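Local coordinates for protein sugar ABC transporter (Agrobacterium radiobacter, PDB 4RXT) that binds alpha-L-arabinopyranose between its two lobes and probably delivers sugar to an ABC-type transporter as its periplasmic solute-binding component, at residues Val5-Ile10 with Lys258-Val263; Val167-Tyr172 with Thr185-Ala190. All blocks are in the same frame, centred on the assembly; numbering follows the deposited sequence.

Interaction 1: Val5-Ile10 with Lys258-Val263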
loop_
_atom_site.group_PDB
_atom_site.type_symbol
_atom_site.label_atom_id
_atom_site.label_comp_id
_atom_site.label_asym_id
_atom_site.label_seq_id
_atom_site.Cartn_x
_atom_site.Cartn_y
_atom_site.Cartn_z
ATOM N N VAL A 5 0.400 -9.797 -27.779
ATOM C CA VAL A 5 -0.762 -9.314 -27.073
ATOM C C VAL A 5 -0.424 -8.092 -26.243
ATOM O O VAL A 5 0.747 -7.788 -25.959
ATOM C CB VAL A 5 -1.465 -10.416 -26.238
ATOM C CG1 VAL A 5 -1.886 -11.578 -27.136
ATOM C CG2 VAL A 5 -0.595 -10.856 -25.083
ATOM N N THR A 6 -1.477 -7.340 -25.959
ATOM C CA THR A 6 -1.433 -6.154 -25.120
ATOM C C THR A 6 -2.124 -6.430 -23.787
ATOM O O THR A 6 -3.265 -6.901 -23.730
ATOM C CB THR A 6 -2.079 -4.926 -25.813
ATOM O OG1 THR A 6 -1.412 -4.668 -27.066
ATOM C CG2 THR A 6 -1.995 -3.705 -24.921
ATOM N N ILE A 7 -1.405 -6.144 -22.709
ATOM C CA ILE A 7 -1.910 -6.265 -21.329
ATOM C C ILE A 7 -1.550 -4.978 -20.574
ATOM O O ILE A 7 -0.448 -4.852 -20.045
ATOM C CB ILE A 7 -1.368 -7.542 -20.618
ATOM C CG1 ILE A 7 -1.722 -8.776 -21.439
ATOM C CG2 ILE A 7 -1.948 -7.614 -19.208
ATOM C CD1 ILE A 7 -1.188 -10.085 -20.891
ATOM N N PRO A 8 -2.465 -3.995 -20.580
ATOM C CA PRO A 8 -2.268 -2.805 -19.787
ATOM C C PRO A 8 -2.234 -3.090 -18.292
ATOM O O PRO A 8 -2.892 -4.020 -17.807
ATOM C CB PRO A 8 -3.485 -1.935 -20.102
ATOM C CG PRO A 8 -4.083 -2.523 -21.323
ATOM C CD PRO A 8 -3.763 -3.967 -21.252
ATOM N N ILE A 9 -1.494 -2.253 -17.589
ATOM C CA ILE A 9 -1.532 -2.203 -16.126
ATOM C C ILE A 9 -2.000 -0.806 -15.715
ATOM O O ILE A 9 -1.497 0.213 -16.233
ATOM C CB ILE A 9 -0.165 -2.542 -15.460
ATOM C CG1 ILE A 9 -0.335 -2.615 -13.933
ATOM C CG2 ILE A 9 0.982 -1.630 -15.945
ATOM C CD1 ILE A 9 0.787 -3.382 -13.249
ATOM N N ILE A 10 -2.972 -0.795 -14.808
ATOM C CA ILE A 10 -3.589 0.433 -14.334
ATOM C C ILE A 10 -3.311 0.525 -12.852
ATOM O O ILE A 10 -3.816 -0.258 -12.055
ATOM C CB ILE A 10 -5.125 0.448 -14.579
ATOM C CG1 ILE A 10 -5.424 0.226 -16.061
ATOM C CG2 ILE A 10 -5.740 1.765 -14.077
ATOM C CD1 ILE A 10 -6.881 -0.035 -16.364
ATOM N N LYS A 258 2.587 -11.545 -15.706
ATOM C CA LYS A 258 2.794 -12.972 -16.011
ATOM C C LYS A 258 1.472 -13.783 -15.865
ATOM O O LYS A 258 1.136 -14.611 -16.742
ATOM C CB LYS A 258 3.911 -13.544 -15.145
ATOM C CG LYS A 258 4.379 -14.934 -15.487
ATOM C CD LYS A 258 5.627 -15.285 -14.704
ATOM C CE LYS A 258 6.158 -16.632 -15.136
ATOM N NZ LYS A 258 7.513 -16.805 -14.583
ATOM N N THR A 259 0.744 -13.538 -14.778
ATOM C CA THR A 259 -0.557 -14.192 -14.551
ATOM C C THR A 259 -1.594 -13.812 -15.580
ATOM O O THR A 259 -2.296 -14.667 -16.093
ATOM C CB THR A 259 -1.077 -13.847 -13.147
ATOM O OG1 THR A 259 -0.112 -14.291 -12.173
ATOM C CG2 THR A 259 -2.448 -14.455 -12.899
ATOM N N ALA A 260 -1.660 -12.525 -15.911
ATOM C CA ALA A 260 -2.601 -12.064 -16.919
ATOM C C ALA A 260 -2.313 -12.724 -18.278
ATOM O O ALA A 260 -3.240 -13.112 -18.973
ATOM C CB ALA A 260 -2.567 -10.543 -17.059
ATOM N N LEU A 261 -1.036 -12.820 -18.663
ATOM C CA LEU A 261 -0.699 -13.531 -19.870
ATOM C C LEU A 261 -1.210 -14.979 -19.862
ATOM O O LEU A 261 -1.751 -15.476 -20.847
ATOM C CB LEU A 261 0.818 -13.486 -20.108
ATOM C CG LEU A 261 1.315 -14.190 -21.380
ATOM C CD1 LEU A 261 0.712 -13.608 -22.661
ATOM C CD2 LEU A 261 2.833 -14.169 -21.462
ATOM N N ALA A 262 -0.975 -15.670 -18.758
ATOM C CA ALA A 262 -1.398 -17.050 -18.679
ATOM C C ALA A 262 -2.932 -17.171 -18.805
ATOM O O ALA A 262 -3.459 -18.039 -19.542
ATOM C CB ALA A 262 -0.921 -17.679 -17.364
ATOM N N VAL A 263 -3.644 -16.268 -18.128
ATOM C CA VAL A 263 -5.111 -16.246 -18.233
ATOM C C VAL A 263 -5.581 -16.005 -19.693
ATOM O O VAL A 263 -6.525 -16.656 -20.170
ATOM C CB VAL A 263 -5.711 -15.198 -17.283
ATOM C CG1 VAL A 263 -7.176 -14.975 -17.594
ATOM C CG2 VAL A 263 -5.506 -15.600 -15.822
#

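Interaction 2: Val167-Tyr172 with Thr185-Ala190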
loop_
_atom_site.group_PDB
_atom_site.type_symbol
_atom_site.label_atom_id
_atom_site.label_comp_id
_atom_site.label_asym_id
_atom_site.label_seq_id
_atom_site.Cartn_x
_atom_site.Cartn_y
_atom_site.Cartn_z
ATOM N N VAL A 167 -6.403 4.262 21.518
ATOM C CA VAL A 167 -6.547 4.940 20.247
ATOM C C VAL A 167 -7.343 6.218 20.445
ATOM O O VAL A 167 -8.563 6.191 20.699
ATOM C CB VAL A 167 -7.147 4.038 19.154
ATOM C CG1 VAL A 167 -7.098 4.729 17.809
ATOM C CG2 VAL A 167 -6.389 2.730 19.050
ATOM N N VAL A 168 -6.660 7.349 20.348
ATOM C CA VAL A 168 -7.239 8.658 20.603
ATOM C C VAL A 168 -7.564 9.457 19.348
ATOM O O VAL A 168 -8.232 10.464 19.425
ATOM C CB VAL A 168 -6.397 9.505 21.592
ATOM C CG1 VAL A 168 -6.185 8.749 22.890
ATOM C CG2 VAL A 168 -5.038 9.882 21.006
ATOM N N ALA A 169 -7.075 9.016 18.198
ATOM C CA ALA A 169 -7.436 9.650 16.917
ATOM C C ALA A 169 -7.317 8.643 15.797
ATOM O O ALA A 169 -6.433 7.757 15.812
ATOM C CB ALA A 169 -6.618 10.890 16.626
ATOM N N ASP A 170 -8.233 8.780 14.837
ATOM C CA ASP A 170 -8.314 7.886 13.686
ATOM C C ASP A 170 -8.641 8.804 12.528
ATOM O O ASP A 170 -9.779 9.187 12.359
ATOM C CB ASP A 170 -9.391 6.866 14.007
ATOM C CG ASP A 170 -9.658 5.843 12.928
ATOM O OD1 ASP A 170 -9.183 5.915 11.785
ATOM O OD2 ASP A 170 -10.443 4.927 13.255
ATOM N N LYS A 171 -7.606 9.257 11.816
ATOM C CA LYS A 171 -7.736 10.390 10.893
ATOM C C LYS A 171 -7.476 9.958 9.464
ATOM O O LYS A 171 -6.712 8.992 9.217
ATOM C CB LYS A 171 -6.744 11.510 11.253
ATOM C CG LYS A 171 -7.091 12.225 12.529
ATOM C CD LYS A 171 -8.203 13.195 12.199
ATOM C CE LYS A 171 -8.438 14.242 13.261
ATOM N NZ LYS A 171 -9.894 14.539 13.232
ATOM N N TYR A 172 -8.108 10.675 8.541
ATOM C CA TYR A 172 -7.898 10.468 7.110
ATOM C C TYR A 172 -7.422 11.738 6.492
ATOM O O TYR A 172 -7.909 12.820 6.815
ATOM C CB TYR A 172 -9.209 10.081 6.418
ATOM C CG TYR A 172 -9.708 8.673 6.772
ATOM C CD1 TYR A 172 -10.510 8.439 7.892
ATOM C CD2 TYR A 172 -9.361 7.594 5.989
ATOM C CE1 TYR A 172 -10.950 7.164 8.207
ATOM C CE2 TYR A 172 -9.800 6.338 6.284
ATOM C CZ TYR A 172 -10.617 6.125 7.379
ATOM O OH TYR A 172 -11.053 4.823 7.640
ATOM N N THR A 185 1.075 17.205 13.045
ATOM C CA THR A 185 1.451 18.378 13.834
ATOM C C THR A 185 0.237 18.867 14.668
ATOM O O THR A 185 0.377 19.215 15.851
ATOM C CB THR A 185 2.002 19.492 12.906
ATOM O OG1 THR A 185 3.133 18.992 12.152
ATOM C CG2 THR A 185 2.514 20.626 13.738
ATOM N N ASP A 186 -0.946 18.840 14.038
ATOM C CA ASP A 186 -2.187 19.275 14.701
ATOM C C ASP A 186 -2.518 18.357 15.866
ATOM O O ASP A 186 -2.824 18.816 16.969
ATOM C CB ASP A 186 -3.409 19.278 13.751
ATOM C CG ASP A 186 -3.352 20.369 12.657
ATOM O OD1 ASP A 186 -2.425 21.215 12.651
ATOM O OD2 ASP A 186 -4.270 20.387 11.788
ATOM N N LEU A 187 -2.403 17.068 15.610
ATOM C CA LEU A 187 -2.764 16.030 16.585
ATOM C C LEU A 187 -1.920 16.124 17.824
ATOM O O LEU A 187 -2.394 16.100 18.938
ATOM C CB LEU A 187 -2.663 14.602 15.989
ATOM C CG LEU A 187 -3.774 14.123 15.042
ATOM C CD1 LEU A 187 -3.473 12.738 14.476
ATOM C CD2 LEU A 187 -5.145 14.174 15.702
ATOM N N ILE A 188 -0.622 16.284 17.637
ATOM C CA ILE A 188 0.263 16.255 18.774
ATOM C C ILE A 188 0.230 17.551 19.573
ATOM O O ILE A 188 0.330 17.536 20.791
ATOM C CB ILE A 188 1.693 15.848 18.352
ATOM C CG1 ILE A 188 2.543 15.617 19.586
ATOM C CG2 ILE A 188 2.368 16.890 17.477
ATOM C CD1 ILE A 188 3.943 15.281 19.210
ATOM N N THR A 189 0.094 18.671 18.889
ATOM C CA THR A 189 0.135 19.932 19.608
ATOM C C THR A 189 -1.091 19.951 20.542
ATOM O O THR A 189 -1.029 20.410 21.697
ATOM C CB THR A 189 0.220 21.156 18.658
ATOM O OG1 THR A 189 -0.934 21.227 17.823
ATOM C CG2 THR A 189 1.461 21.060 17.824
ATOM N N ALA A 190 -2.191 19.386 20.050
ATOM C CA ALA A 190 -3.457 19.298 20.786
ATOM C C ALA A 190 -3.498 18.226 21.884
ATOM O O ALA A 190 -4.045 18.482 22.975
ATOM C CB ALA A 190 -4.603 19.029 19.826
#

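Interaction 1: Val5-Ile10 with Lys258-Val263
Ile7 sends both of its branches against the helix that carries Ala260 and Leu261, and this apolar contact makes up most of the junction. Its CG2 methyl meets Ala260 CB at 3.7 Å. The longer branch is extended, with CG1 anti to the carbonyl carbon (chi1 -56°) and CD1 anti to CA (chi2 177°), which carries the terminal methyl past Ala260 to the helix backbone. There CD1 of Ile7 lies 3.5 Å from N of Leu261 and 4.0 Å from CB of the same residue. The methyl thus rests on the main chain where Ala260 joins Leu261, an approach helped by the small side chain of Ala260; the nearest CA pair, Ile7 and Ala260, is 7.3 Å apart.

A second apolar contact involves partly exposed residues. Leu261 carries CG anti to its backbone N (chi1 -179°), and its CD1 methyl reaches CG2 of Val5 at 3.9 Å. The two side chains cross at about a right angle, methyl against methyl, whereas Ile7 and Ala260 are buried.

Polar bonding of the main chains is met apart from this contact: within the helix by its own ladder, as from Ala262 N to Lys258 O at 3.1 Å, and for Val5 and Ile7 by the backbone of Lys36. Around the contact, Ala260 also touches Val67 of strand 66-68, and Lys258 lies against Leu33 of helix 17-33. The segment that leads into strand 9-11 therefore packs against helix 249-264, on one face of the parallel sheet of its lobe. Such helical cover over a parallel sheet is the alpha/beta layering characteristic of the lobes of periplasmic binding proteins.

Interaction 2: Val167-Tyr172 with Thr185-Ala190
The backbone bond from Thr189 N to Thr185 O, 3.1 Å long, belongs to the helical turn from which Leu187 reaches across to Ala169 and Lys171. That turn is further held by Ala190 N bonding to Asp186 O at 3.2 Å, and Thr185 OG1 bonds to the carbonyl of Leu181, one turn earlier.

Leu187 carries the contact from the helix side. Its CG stands anti to the carbonyl carbon (chi1 -76°), and the forked end is directed at the strand. CD2 is shared between Ala169 and Lys171, while CD1 also meets Lys171. CD2 of Leu187 approaches Ala169 CB to 3.7 Å, the closest approach between the segments. The same CD2 lies 4.1 Å from CE of Lys171, and CD1 of Leu187 is likewise 4.1 Å from CG of Lys171. With CG anti to the carbonyl carbon (chi1 -70°) the lysine stem leans toward the Ala169 end of the strand, and after a bend at chi2 (-79°) CE comes past CD2 of Leu187.

Ala169 and Lys171 occupy alternate positions and face helix 177-190, whereas Asp170 between them points away and forms a salt bridge with Arg151 of helix 145-161. Leu187 also touches Ile194 of strand 194-199, the next strand in sequence. Helix 177-190 is the crossover connection between edge strand 165-172 and strand 194-199, with strand 133-139 between them in the sheet: a beta-alpha-beta unit of parallel strands.

Chemically, Leu187 meets Ala169 CB with one methyl and the Lys171 methylenes with both, so the contact is hydrocarbon against hydrocarbon, and the lysine, an exposed residue, lends it an aliphatic stem but no charge.

In the fold
Interactions 1 and 2 lie on opposite sides of the chain's centre, their centres about 42 Å apart, one in each lobe, with interaction 2 nested in the loop closed by interaction 1. They share no secondary-structure element. Both are apolar and set a helix against an extended segment, a strand in interaction 2, the lead-in to one in interaction 1. Interaction 1 joins distant sequence and is partly buried, built of Val, Ile, Ala and Leu with one methyl on the helix main chain; interaction 2 joins sequence neighbours at the surface, on a sheet edge, and recruits a charged residue's stem. Helix 249-264 follows strand 243-246 of the other sheet: interaction 1 lies where the chain has returned to the first lobe.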